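Local coordinates for protein aminotransferase, class III (Deinococcus radiodurans, PDB 3I4J) that probably acts as a pyridoxal-phosphate-dependent class-III transaminase, at residues F90-V95 with G272-P277; F228-V233 with V252-A257; R110-E115 with Y280-G285; A82-L87 with G241-L246. The protein carries 1 engineered substitution. All coordinates share one frame; numbering follows the deposited sequence.

Contact 1 (F90-V95 with G272-P277); sequences FRFWAV and GLLAAP
R91 and A275, and then W93 and L273, exchange backbone hydrogen bonds as two hydrogen-bonded pairs of an antiparallel ladder, with bonds running from R91 N to A275 O (2.8 Å) and from W93 N to L273 O (2.9 Å), each answered by a return bond. The strand axes approach to 4.6 Å. In the intervening pair, F92 CA leans on L273 O, and the CA of L274 meets R91 O in the same kind of CA-H...O contact. Facing A94, G272 has no side chain, and a CB there would collide with W93 O and the F92 ring.

The F90 ring packs on the turn that follows strand 271-275. With CG beside its backbone N (chi1 -77°), its ring lies flat over A276, whose CA stands 3.5 Å from the ring centroid and almost on the normal, a CH-pi contact; A276 CB touches CZ at 3.6 Å, while L274 O comes to the ring edge in its plane. Cut back to alanine, F90 is likely to leave A276 without its aromatic cover and a gap beside P277, whose CD packs against CD1. Elsewhere CB atoms meet leucine methyls: F92 CB meets L274 CD2 (3.7 Å) on one face of the sheet, and W93 CB meets L273 CD1 (3.6 Å) on the other, where L273 CG stands at the indole edge. W93 NE1 bonds S104, and the R91 guanidinium bonds V4 of the second subunit. Strand 271-275 runs antiparallel to both neighbours, 91-95 and 256-259, in an otherwise parallel seven-stranded sheet, as in the large domain of fold-type-I pyridoxal-phosphate enzymes.

Contact 2 (F228-V233 with V252-A257); sequences FIADEV and VTPDIA
Strands 227-231 and 256-259 are parallel neighbours in the central sheet of the aminotransferase fold, with D255 just ahead of the second, and are joined by a connection without a regular helix or strand. I229 pairs with I256 and A230 with A257. A230 N donates to I256 O at 2.8 Å, nearly straight down the carbonyl. F228 O is gripped twice: D255 N lies in its carbonyl plane at 2.8 Å, and I256 N is tilted from the plane in a longer bond of 3.2 Å.

The side chain of D255 completes the start of the ladder. Its CG lies beside its own backbone N (chi1 -63°), and OD2 turns its anti lone pair to F228 N, a 2.8 Å bond; the same oxygen forms a salt bridge with R218 of helix 213-224. With the carboxylate gone, as in an alanine, F228 N would probably lose this acceptor and R218 its charged partner. On the face carrying I229 and I256, the two isoleucines point the same way, both packing on A105 of helix 98-115. Beside F228 and A230, P254 wedges in: its CB sits off-centre over one face of the F228 ring, V252 CG1 meets that ring's edge, and the methyl CB of A230 touches P254 CB at 3.8 Å.

Contact 3 (R110-E115 with Y280-G285); sequences RQYHVE and YETVMG
T282 pushes its CG2 methyl into the groove between Y112 and E115, and the contact as a whole is made by van der Waals packing, with no hydrogen bond from one helix to the other. With CG2 opposite its backbone N, T282 reaches E115 CB at 3.5 Å, while its CB lies 3.7 Å from Y112 CD1. OG1 approaches the Y112 ring obliquely, near CE1, and is hydrogen-bonded to Q278 O of its own helix. Beside this, CG2 of V283 rests against the Q111 amide; the V283 side chain is less surely placed, because CG1 sits too near Y280 O.

The side-chain hydrogen bond between Q111 and E115 lies within helix 98-115. Q111 NE2 donates to E115 OE2 at 3.1 Å, nearly in its own amide plane, which ties the amide's rotation to the carboxylate. E115 bends at chi2 (-65°) to bring OE2 there, one turn on, where it is met on the anti side, out of the carboxylate plane.

V283 and Y280 also touch F5 of the second subunit, the two rings of Y280 and F5 meeting edge-to-face. The short helix segments cross at 64° with their axes 8.9 Å apart, packing two helices that each follow one of the neighbouring antiparallel strands 91-95 and 271-275.

Contact 4 (A82-L87 with G241-L246); sequences ARFVGL and GSPLAL
A chi1 of 172° carries the F84 ring to the side of its own carbonyl, where P243 lies across it, and in L244 a chi1 of -71° followed by an extended chi2 sends CG and CD1 against V85. P243 CB stands off-centre over one face of the F84 ring, 4.2 Å from the centroid, a CH-pi contact; the same carbon touches F84 O at 3.5 Å, so ring and carbonyl together receive the proline. V85 CB meets L244 CG at 3.6 Å, and L87 CD1 meets L244 CD1 at 3.8 Å with the two side chains roughly perpendicular.

The direct meeting is thus apolar, and a water bridges the two backbones, donating to V85 O (3.3 Å) and accepting from L244 N (3.1 Å). Both segments are also folded by bonds of their own. Helix 72-84 ends in a Schellman motif, with L87 N bonded to A82 O, G86 N to R83 O, and G86 at positive phi; the chain reversal there places L87 beside L244. Across from it, S242 OG donates to L244 O at 2.7 Å from above the carbonyl plane, closing the loop around P243.

F84 packs further on L310 and V313 of helix 300-315, P243 and F84 on T319 of helix 318-339, and V85 and L87 on L274 of strand 271-275, so the contact seats the loop between strands 227-231 and 256-259 against the end of helix 72-84.

Contacts 1 and 2 belong to one sheet and are tied together by probable backbone bonds from L274 N to A257 O and from A276 N to D255 O; contact 1 is antiparallel, at the outermost strand within this chain, contact 2 parallel and further in. Contact 4 is also buried, but joins a helix end to a loop by apolar packing and one water. It meets contact 1 through V85 and L274, and contact 2 through the E232 carboxylate, which accepts from A245 N and L246 N. Contact 3 is more peripheral, its centre about 25 Å from the chain's centre, and lacks cross-helix hydrogen bonds. Like contact 1, it borders the second subunit.

Contact 1 (F90-V95 with G272-P277)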
loop_
_atom_site.group_PDB
_atom_site.type_symbol
_atom_site.label_atom_id
_atom_site.label_comp_id
_atom_site.label_asym_id
_atom_site.label_seq_id
_atom_site.Cartn_x
_atom_site.Cartn_y
_atom_site.Cartn_z
ATOM N N PHE C 90 16.773 -1.978 -17.155
ATOM C CA PHE C 90 16.502 -1.814 -15.730
ATOM C C PHE C 90 15.594 -2.883 -15.122
ATOM O O PHE C 90 14.783 -3.506 -15.819
ATOM C CB PHE C 90 15.922 -0.417 -15.467
ATOM C CG PHE C 90 16.954 0.682 -15.478
ATOM C CD1 PHE C 90 17.935 0.727 -16.468
ATOM C CD2 PHE C 90 16.935 1.681 -14.510
ATOM C CE1 PHE C 90 18.880 1.754 -16.490
ATOM C CE2 PHE C 90 17.872 2.713 -14.522
ATOM C CZ PHE C 90 18.848 2.751 -15.515
ATOM N N ARG C 91 15.748 -3.074 -13.814
ATOM C CA ARG C 91 14.993 -4.063 -13.047
ATOM C C ARG C 91 13.851 -3.413 -12.280
ATOM O O ARG C 91 14.057 -2.446 -11.555
ATOM C CB ARG C 91 15.925 -4.772 -12.073
ATOM C CG ARG C 91 16.993 -5.615 -12.753
ATOM C CD ARG C 91 16.431 -6.958 -13.209
ATOM N NE ARG C 91 17.459 -7.793 -13.817
ATOM C CZ ARG C 91 17.408 -9.121 -13.878
ATOM N NH1 ARG C 91 16.375 -9.778 -13.361
ATOM N NH2 ARG C 91 18.389 -9.791 -14.461
ATOM N N PHE C 92 12.659 -3.983 -12.432
ATOM C CA PHE C 92 11.443 -3.474 -11.813
ATOM C C PHE C 92 11.095 -4.122 -10.475
ATOM O O PHE C 92 10.886 -5.332 -10.384
ATOM C CB PHE C 92 10.272 -3.650 -12.790
ATOM C CG PHE C 92 8.952 -3.138 -12.270
ATOM C CD1 PHE C 92 8.818 -1.813 -11.848
ATOM C CD2 PHE C 92 7.842 -3.976 -12.210
ATOM C CE1 PHE C 92 7.596 -1.338 -11.376
ATOM C CE2 PHE C 92 6.617 -3.506 -11.740
ATOM C CZ PHE C 92 6.495 -2.184 -11.322
ATOM N N TRP C 93 11.035 -3.290 -9.442
ATOM C CA TRP C 93 10.681 -3.714 -8.096
ATOM C C TRP C 93 9.264 -3.180 -7.882
ATOM O O TRP C 93 9.063 -1.978 -7.695
ATOM C CB TRP C 93 11.651 -3.100 -7.084
ATOM C CG TRP C 93 11.243 -3.282 -5.648
ATOM C CD1 TRP C 93 10.878 -2.301 -4.766
ATOM C CD2 TRP C 93 11.174 -4.515 -4.925
ATOM N NE1 TRP C 93 10.589 -2.848 -3.539
ATOM C CE2 TRP C 93 10.762 -4.207 -3.609
ATOM C CE3 TRP C 93 11.424 -5.855 -5.263
ATOM C CZ2 TRP C 93 10.596 -5.190 -2.625
ATOM C CZ3 TRP C 93 11.258 -6.834 -4.284
ATOM C CH2 TRP C 93 10.847 -6.493 -2.979
ATOM N N ALA C 94 8.286 -4.080 -7.928
ATOM C CA ALA C 94 6.890 -3.696 -7.791
ATOM C C ALA C 94 6.407 -3.653 -6.348
ATOM O O ALA C 94 6.728 -4.531 -5.552
ATOM C CB ALA C 94 6.006 -4.661 -8.597
ATOM N N VAL C 95 5.648 -2.611 -6.026
ATOM C CA VAL C 95 5.057 -2.456 -4.702
ATOM C C VAL C 95 3.639 -1.904 -4.873
ATOM O O VAL C 95 3.156 -1.757 -6.004
ATOM C CB VAL C 95 5.898 -1.534 -3.775
ATOM C CG1 VAL C 95 7.212 -2.218 -3.428
ATOM C CG2 VAL C 95 6.143 -0.184 -4.434
ATOM N N GLY C 272 6.320 1.341 -7.803
ATOM C CA GLY C 272 7.540 0.567 -7.882
ATOM C C GLY C 272 8.715 1.409 -8.303
ATOM O O GLY C 272 8.619 2.630 -8.381
ATOM N N LEU C 273 9.837 0.751 -8.558
ATOM C CA LEU C 273 11.029 1.454 -8.995
ATOM C C LEU C 273 11.739 0.637 -10.058
ATOM O O LEU C 273 11.536 -0.574 -10.172
ATOM C CB LEU C 273 11.967 1.723 -7.808
ATOM C CG LEU C 273 12.520 0.566 -6.973
ATOM C CD1 LEU C 273 13.635 -0.143 -7.734
ATOM C CD2 LEU C 273 13.059 1.108 -5.658
ATOM N N LEU C 274 12.540 1.325 -10.861
ATOM C CA LEU C 274 13.325 0.680 -11.908
ATOM C C LEU C 274 14.759 0.993 -11.532
ATOM O O LEU C 274 15.121 2.162 -11.383
ATOM C CB LEU C 274 12.995 1.264 -13.285
ATOM C CG LEU C 274 11.675 0.819 -13.923
ATOM C CD1 LEU C 274 11.364 1.703 -15.131
ATOM C CD2 LEU C 274 11.773 -0.654 -14.335
ATOM N N ALA C 275 15.561 -0.051 -11.343
ATOM C CA ALA C 275 16.957 0.115 -10.958
ATOM C C ALA C 275 17.914 -0.312 -12.060
ATOM O O ALA C 275 17.672 -1.289 -12.768
ATOM C CB ALA C 275 17.241 -0.678 -9.690
ATOM N N ALA C 276 19.009 0.428 -12.197
ATOM C CA ALA C 276 20.014 0.118 -13.206
ATOM C C ALA C 276 20.579 -1.271 -12.909
ATOM O O ALA C 276 20.706 -1.655 -11.749
ATOM C CB ALA C 276 21.128 1.160 -13.157
ATOM N N PRO C 277 20.928 -2.039 -13.959
ATOM C CA PRO C 277 21.483 -3.394 -13.807
ATOM C C PRO C 277 22.605 -3.468 -12.772
ATOM O O PRO C 277 22.654 -4.389 -11.960
ATOM C CB PRO C 277 21.988 -3.722 -15.211
ATOM C CG PRO C 277 21.051 -2.991 -16.083
ATOM C CD PRO C 277 20.883 -1.655 -15.381
#

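Contact 2 (F228-V233 with V252-A257)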
loop_
_atom_site.group_PDB
_atom_site.type_symbol
_atom_site.label_atom_id
_atom_site.label_comp_id
_atom_site.label_asym_id
_atom_site.label_seq_id
_atom_site.Cartn_x
_atom_site.Cartn_y
_atom_site.Cartn_z
ATOM N N PHE C 228 21.780 8.459 -8.270
ATOM C CA PHE C 228 20.832 9.495 -8.658
ATOM C C PHE C 228 19.444 8.852 -8.726
ATOM O O PHE C 228 19.183 7.957 -9.542
ATOM C CB PHE C 228 21.244 10.094 -10.011
ATOM C CG PHE C 228 20.292 11.129 -10.557
ATOM C CD1 PHE C 228 19.442 11.854 -9.719
ATOM C CD2 PHE C 228 20.282 11.411 -11.920
ATOM C CE1 PHE C 228 18.602 12.842 -10.239
ATOM C CE2 PHE C 228 19.449 12.395 -12.447
ATOM C CZ PHE C 228 18.607 13.113 -11.604
ATOM N N ILE C 229 18.566 9.287 -7.827
ATOM C CA ILE C 229 17.211 8.752 -7.766
ATOM C C ILE C 229 16.234 9.788 -8.298
ATOM O O ILE C 229 16.195 10.909 -7.805
ATOM C CB ILE C 229 16.803 8.414 -6.310
ATOM C CG1 ILE C 229 17.810 7.438 -5.690
ATOM C CG2 ILE C 229 15.406 7.802 -6.292
ATOM C CD1 ILE C 229 17.629 7.231 -4.187
ATOM N N ALA C 230 15.457 9.418 -9.312
ATOM C CA ALA C 230 14.465 10.324 -9.867
ATOM C C ALA C 230 13.103 9.926 -9.309
ATOM O O ALA C 230 12.627 8.813 -9.551
ATOM C CB ALA C 230 14.444 10.238 -11.384
ATOM N N ASP C 231 12.497 10.830 -8.546
ATOM C CA ASP C 231 11.183 10.579 -7.966
ATOM C C ASP C 231 10.160 11.004 -9.010
ATOM O O ASP C 231 9.837 12.191 -9.139
ATOM C CB ASP C 231 11.000 11.394 -6.680
ATOM C CG ASP C 231 9.645 11.158 -6.028
ATOM O OD1 ASP C 231 8.758 10.593 -6.692
ATOM O OD2 ASP C 231 9.463 11.552 -4.859
ATOM N N GLU C 232 9.673 10.026 -9.769
ATOM C CA GLU C 232 8.701 10.271 -10.829
ATOM C C GLU C 232 7.310 9.790 -10.432
ATOM O O GLU C 232 6.466 9.546 -11.295
ATOM C CB GLU C 232 9.137 9.557 -12.112
ATOM C CG GLU C 232 10.483 10.027 -12.656
ATOM C CD GLU C 232 10.362 10.918 -13.883
ATOM O OE1 GLU C 232 9.232 11.326 -14.234
ATOM O OE2 GLU C 232 11.409 11.216 -14.500
ATOM N N VAL C 233 7.065 9.662 -9.131
ATOM C CA VAL C 233 5.760 9.185 -8.682
ATOM C C VAL C 233 4.624 10.017 -9.270
ATOM O O VAL C 233 3.568 9.486 -9.604
ATOM C CB VAL C 233 5.664 9.174 -7.136
ATOM C CG1 VAL C 233 4.257 8.797 -6.700
ATOM C CG2 VAL C 233 6.663 8.169 -6.569
ATOM N N VAL C 252 18.443 12.354 -20.220
ATOM C CA VAL C 252 19.145 11.911 -19.015
ATOM C C VAL C 252 18.380 10.782 -18.331
ATOM O O VAL C 252 17.150 10.782 -18.299
ATOM C CB VAL C 252 19.332 13.078 -18.007
ATOM C CG1 VAL C 252 19.749 12.538 -16.640
ATOM C CG2 VAL C 252 20.404 14.042 -18.523
ATOM N N THR C 253 19.125 9.816 -17.806
ATOM C CA THR C 253 18.533 8.682 -17.108
ATOM C C THR C 253 19.128 8.601 -15.709
ATOM O O THR C 253 20.303 8.911 -15.502
ATOM C CB THR C 253 18.801 7.351 -17.853
ATOM O OG1 THR C 253 20.214 7.170 -18.028
ATOM C CG2 THR C 253 18.106 7.356 -19.209
ATOM N N PRO C 254 18.315 8.197 -14.722
ATOM C CA PRO C 254 18.777 8.081 -13.341
ATOM C C PRO C 254 19.302 6.674 -13.082
ATOM O O PRO C 254 19.290 5.828 -13.979
ATOM C CB PRO C 254 17.512 8.367 -12.547
ATOM C CG PRO C 254 16.471 7.643 -13.364
ATOM C CD PRO C 254 16.865 7.939 -14.816
ATOM N N ASP C 255 19.773 6.437 -11.862
ATOM C CA ASP C 255 20.252 5.119 -11.474
ATOM C C ASP C 255 19.045 4.349 -10.931
ATOM O O ASP C 255 18.978 3.128 -11.025
ATOM C CB ASP C 255 21.348 5.246 -10.418
ATOM C CG ASP C 255 22.567 5.978 -10.945
ATOM O OD1 ASP C 255 23.069 5.576 -12.020
ATOM O OD2 ASP C 255 23.021 6.946 -10.298
ATOM N N ILE C 256 18.088 5.087 -10.375
ATOM C CA ILE C 256 16.846 4.508 -9.855
ATOM C C ILE C 256 15.699 5.464 -10.180
ATOM O O ILE C 256 15.785 6.652 -9.883
ATOM C CB ILE C 256 16.867 4.332 -8.321
ATOM C CG1 ILE C 256 17.939 3.325 -7.908
ATOM C CG2 ILE C 256 15.496 3.846 -7.845
ATOM C CD1 ILE C 256 18.138 3.233 -6.393
ATOM N N ALA C 257 14.643 4.949 -10.809
ATOM C CA ALA C 257 13.474 5.760 -11.133
ATOM C C ALA C 257 12.317 5.242 -10.282
ATOM O O ALA C 257 12.007 4.050 -10.316
ATOM C CB ALA C 257 13.130 5.643 -12.614
#

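Contact 3 (R110-E115 with Y280-G285)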
loop_
_atom_site.group_PDB
_atom_site.type_symbol
_atom_site.label_atom_id
_atom_site.label_comp_id
_atom_site.label_asym_id
_atom_site.label_seq_id
_atom_site.Cartn_x
_atom_site.Cartn_y
_atom_site.Cartn_z
ATOM N N ARG C 110 21.308 2.879 -0.103
ATOM C CA ARG C 110 22.163 2.614 1.049
ATOM C C ARG C 110 22.815 1.238 0.928
ATOM O O ARG C 110 24.031 1.109 1.082
ATOM C CB ARG C 110 21.345 2.709 2.345
ATOM C CG ARG C 110 22.049 2.202 3.613
ATOM C CD ARG C 110 23.346 2.939 3.934
ATOM N NE ARG C 110 23.971 2.414 5.153
ATOM C CZ ARG C 110 25.212 2.699 5.544
ATOM N NH1 ARG C 110 25.972 3.509 4.819
ATOM N NH2 ARG C 110 25.700 2.170 6.660
ATOM N N GLN C 111 22.018 0.213 0.641
ATOM C CA GLN C 111 22.564 -1.135 0.508
ATOM C C GLN C 111 23.628 -1.231 -0.581
ATOM O O GLN C 111 24.625 -1.932 -0.422
ATOM C CB GLN C 111 21.462 -2.153 0.206
ATOM C CG GLN C 111 22.003 -3.576 0.135
ATOM C CD GLN C 111 20.920 -4.624 0.018
ATOM O OE1 GLN C 111 19.729 -4.316 0.085
ATOM N NE2 GLN C 111 21.330 -5.878 -0.152
ATOM N N TYR C 112 23.407 -0.533 -1.687
ATOM C CA TYR C 112 24.351 -0.540 -2.801
ATOM C C TYR C 112 25.777 -0.228 -2.334
ATOM O O TYR C 112 26.718 -0.958 -2.647
ATOM C CB TYR C 112 23.913 0.485 -3.849
ATOM C CG TYR C 112 24.876 0.669 -5.004
ATOM C CD1 TYR C 112 24.950 -0.268 -6.034
ATOM C CD2 TYR C 112 25.705 1.791 -5.070
ATOM C CE1 TYR C 112 25.827 -0.093 -7.110
ATOM C CE2 TYR C 112 26.585 1.978 -6.139
ATOM C CZ TYR C 112 26.639 1.033 -7.153
ATOM O OH TYR C 112 27.493 1.215 -8.219
ATOM N N HIS C 113 25.933 0.855 -1.583
ATOM C CA HIS C 113 27.253 1.247 -1.102
ATOM C C HIS C 113 27.812 0.318 -0.036
ATOM O O HIS C 113 29.024 0.095 0.030
ATOM C CB HIS C 113 27.203 2.690 -0.608
ATOM C CG HIS C 113 26.947 3.668 -1.709
ATOM N ND1 HIS C 113 25.886 4.547 -1.699
ATOM C CD2 HIS C 113 27.575 3.848 -2.896
ATOM C CE1 HIS C 113 25.870 5.224 -2.834
ATOM N NE2 HIS C 113 26.883 4.818 -3.578
ATOM N N VAL C 114 26.934 -0.230 0.797
ATOM C CA VAL C 114 27.370 -1.152 1.837
ATOM C C VAL C 114 27.922 -2.434 1.208
ATOM O O VAL C 114 28.940 -2.971 1.658
ATOM C CB VAL C 114 26.204 -1.507 2.790
ATOM C CG1 VAL C 114 26.579 -2.710 3.650
ATOM C CG2 VAL C 114 25.883 -0.310 3.680
ATOM N N GLU C 115 27.257 -2.914 0.163
ATOM C CA GLU C 115 27.682 -4.131 -0.524
ATOM C C GLU C 115 29.043 -3.939 -1.182
ATOM O O GLU C 115 29.826 -4.886 -1.296
ATOM C CB GLU C 115 26.674 -4.524 -1.605
ATOM C CG GLU C 115 25.293 -4.930 -1.104
ATOM C CD GLU C 115 25.312 -6.201 -0.275
ATOM O OE1 GLU C 115 26.292 -6.968 -0.385
ATOM O OE2 GLU C 115 24.336 -6.439 0.477
ATOM N N TYR C 280 21.140 -3.430 -9.282
ATOM C CA TYR C 280 20.456 -4.700 -9.024
ATOM C C TYR C 280 21.461 -5.824 -8.764
ATOM O O TYR C 280 21.356 -6.551 -7.775
ATOM C CB TYR C 280 19.577 -5.079 -10.222
ATOM C CG TYR C 280 18.952 -6.454 -10.127
ATOM C CD1 TYR C 280 18.013 -6.749 -9.139
ATOM C CD2 TYR C 280 19.295 -7.462 -11.032
ATOM C CE1 TYR C 280 17.429 -8.013 -9.048
ATOM C CE2 TYR C 280 18.720 -8.732 -10.949
ATOM C CZ TYR C 280 17.788 -8.998 -9.955
ATOM O OH TYR C 280 17.229 -10.252 -9.864
ATOM N N GLU C 281 22.436 -5.962 -9.658
ATOM C CA GLU C 281 23.450 -7.009 -9.529
ATOM C C GLU C 281 24.265 -6.894 -8.240
ATOM O O GLU C 281 24.669 -7.905 -7.662
ATOM C CB GLU C 281 24.388 -6.975 -10.736
ATOM C CG GLU C 281 23.713 -7.288 -12.058
ATOM C CD GLU C 281 24.620 -7.021 -13.247
ATOM O OE1 GLU C 281 25.808 -7.407 -13.183
ATOM O OE2 GLU C 281 24.145 -6.435 -14.245
ATOM N N THR C 282 24.511 -5.669 -7.790
ATOM C CA THR C 282 25.272 -5.443 -6.565
ATOM C C THR C 282 24.505 -5.944 -5.344
ATOM O O THR C 282 25.073 -6.577 -4.451
ATOM C CB THR C 282 25.586 -3.940 -6.375
ATOM O OG1 THR C 282 26.484 -3.512 -7.406
ATOM C CG2 THR C 282 26.216 -3.680 -5.016
ATOM N N VAL C 283 23.207 -5.664 -5.311
ATOM C CA VAL C 283 22.378 -6.089 -4.194
ATOM C C VAL C 283 22.102 -7.597 -4.233
ATOM O O VAL C 283 22.010 -8.238 -3.186
ATOM C CB VAL C 283 21.040 -5.291 -4.153
ATOM C CG1 VAL C 283 20.288 -5.454 -5.453
ATOM C CG2 VAL C 283 20.187 -5.759 -2.994
ATOM N N MET C 284 21.982 -8.168 -5.430
ATOM C CA MET C 284 21.734 -9.605 -5.548
ATOM C C MET C 284 22.948 -10.392 -5.062
ATOM O O MET C 284 22.812 -11.489 -4.520
ATOM C CB MET C 284 21.413 -9.992 -6.995
ATOM C CG MET C 284 20.021 -9.578 -7.463
ATOM S SD MET C 284 18.659 -10.288 -6.474
ATOM C CE MET C 284 18.266 -8.900 -5.398
ATOM N N GLY C 285 24.135 -9.823 -5.257
ATOM C CA GLY C 285 25.349 -10.482 -4.814
ATOM C C GLY C 285 25.470 -10.420 -3.303
ATOM O O GLY C 285 24.751 -9.663 -2.644
#

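Contact 4 (A82-L87 with G241-L246)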
loop_
_atom_site.group_PDB
_atom_site.type_symbol
_atom_site.label_atom_id
_atom_site.label_comp_id
_atom_site.label_asym_id
_atom_site.label_seq_id
_atom_site.Cartn_x
_atom_site.Cartn_y
_atom_site.Cartn_z
ATOM N N ALA C 82 9.886 -1.289 -18.641
ATOM C CA ALA C 82 11.277 -0.879 -18.793
ATOM C C ALA C 82 11.520 -0.274 -20.172
ATOM O O ALA C 82 12.167 0.767 -20.293
ATOM C CB ALA C 82 12.203 -2.072 -18.578
ATOM N N ARG C 83 10.996 -0.925 -21.207
ATOM C CA ARG C 83 11.170 -0.441 -22.574
ATOM C C ARG C 83 10.431 0.871 -22.837
ATOM O O ARG C 83 10.961 1.771 -23.489
ATOM C CB ARG C 83 10.723 -1.513 -23.578
ATOM C CG ARG C 83 11.653 -2.723 -23.631
ATOM C CD ARG C 83 11.307 -3.670 -24.779
ATOM N NE ARG C 83 10.091 -4.451 -24.549
ATOM C CZ ARG C 83 10.008 -5.498 -23.731
ATOM N NH1 ARG C 83 11.074 -5.904 -23.049
ATOM N NH2 ARG C 83 8.860 -6.154 -23.608
ATOM N N PHE C 84 9.208 0.984 -22.324
ATOM C CA PHE C 84 8.424 2.197 -22.521
ATOM C C PHE C 84 9.136 3.442 -22.002
ATOM O O PHE C 84 9.221 4.454 -22.705
ATOM C CB PHE C 84 7.062 2.089 -21.824
ATOM C CG PHE C 84 6.282 3.379 -21.826
ATOM C CD1 PHE C 84 5.830 3.933 -23.022
ATOM C CD2 PHE C 84 6.046 4.067 -20.637
ATOM C CE1 PHE C 84 5.160 5.153 -23.033
ATOM C CE2 PHE C 84 5.377 5.288 -20.637
ATOM C CZ PHE C 84 4.933 5.836 -21.836
ATOM N N VAL C 85 9.658 3.367 -20.782
ATOM C CA VAL C 85 10.320 4.525 -20.186
ATOM C C VAL C 85 11.745 4.770 -20.655
ATOM O O VAL C 85 12.411 5.677 -20.161
ATOM C CB VAL C 85 10.306 4.450 -18.643
ATOM C CG1 VAL C 85 8.872 4.316 -18.154
ATOM C CG2 VAL C 85 11.142 3.275 -18.156
ATOM N N GLY C 86 12.215 3.964 -21.600
ATOM C CA GLY C 86 13.562 4.156 -22.116
ATOM C C GLY C 86 14.672 3.644 -21.220
ATOM O O GLY C 86 15.804 4.134 -21.280
ATOM N N LEU C 87 14.348 2.661 -20.383
ATOM C CA LEU C 87 15.313 2.043 -19.475
ATOM C C LEU C 87 15.160 0.535 -19.672
ATOM O O LEU C 87 14.949 -0.207 -18.716
ATOM C CB LEU C 87 14.986 2.414 -18.022
ATOM C CG LEU C 87 14.925 3.912 -17.699
ATOM C CD1 LEU C 87 14.494 4.111 -16.248
ATOM C CD2 LEU C 87 16.298 4.543 -17.937
ATOM N N GLY C 241 4.547 14.896 -20.663
ATOM C CA GLY C 241 4.835 14.863 -22.089
ATOM C C GLY C 241 6.036 14.030 -22.496
ATOM O O GLY C 241 6.574 14.200 -23.594
ATOM N N SER C 242 6.448 13.124 -21.615
ATOM C CA SER C 242 7.590 12.241 -21.852
ATOM C C SER C 242 7.375 10.984 -20.999
ATOM O O SER C 242 6.748 11.059 -19.939
ATOM C CB SER C 242 8.882 12.957 -21.431
ATOM O OG SER C 242 10.019 12.117 -21.538
ATOM N N PRO C 243 7.870 9.812 -21.450
ATOM C CA PRO C 243 7.678 8.594 -20.647
ATOM C C PRO C 243 8.065 8.874 -19.195
ATOM O O PRO C 243 7.325 8.544 -18.271
ATOM C CB PRO C 243 8.595 7.588 -21.328
ATOM C CG PRO C 243 8.474 7.996 -22.781
ATOM C CD PRO C 243 8.589 9.508 -22.703
ATOM N N LEU C 244 9.243 9.466 -19.012
ATOM C CA LEU C 244 9.713 9.881 -17.692
ATOM C C LEU C 244 10.068 11.350 -17.900
ATOM O O LEU C 244 10.688 11.706 -18.906
ATOM C CB LEU C 244 10.949 9.089 -17.250
ATOM C CG LEU C 244 10.731 7.618 -16.881
ATOM C CD1 LEU C 244 12.068 6.960 -16.589
ATOM C CD2 LEU C 244 9.809 7.520 -15.665
ATOM N N ALA C 245 9.663 12.207 -16.968
ATOM C CA ALA C 245 9.927 13.640 -17.093
ATOM C C ALA C 245 11.407 13.977 -17.173
ATOM O O ALA C 245 11.797 14.931 -17.853
ATOM C CB ALA C 245 9.290 14.393 -15.922
ATOM N N LEU C 246 12.232 13.199 -16.480
ATOM C CA LEU C 246 13.675 13.442 -16.463
ATOM C C LEU C 246 14.282 13.448 -17.861
ATOM O O LEU C 246 15.217 14.204 -18.136
ATOM C CB LEU C 246 14.381 12.383 -15.611
ATOM C CG LEU C 246 15.878 12.601 -15.358
ATOM C CD1 LEU C 246 16.072 13.910 -14.600
ATOM C CD2 LEU C 246 16.462 11.435 -14.560
HETATM O O HOH W 1 11.526 8.719 -21.014
#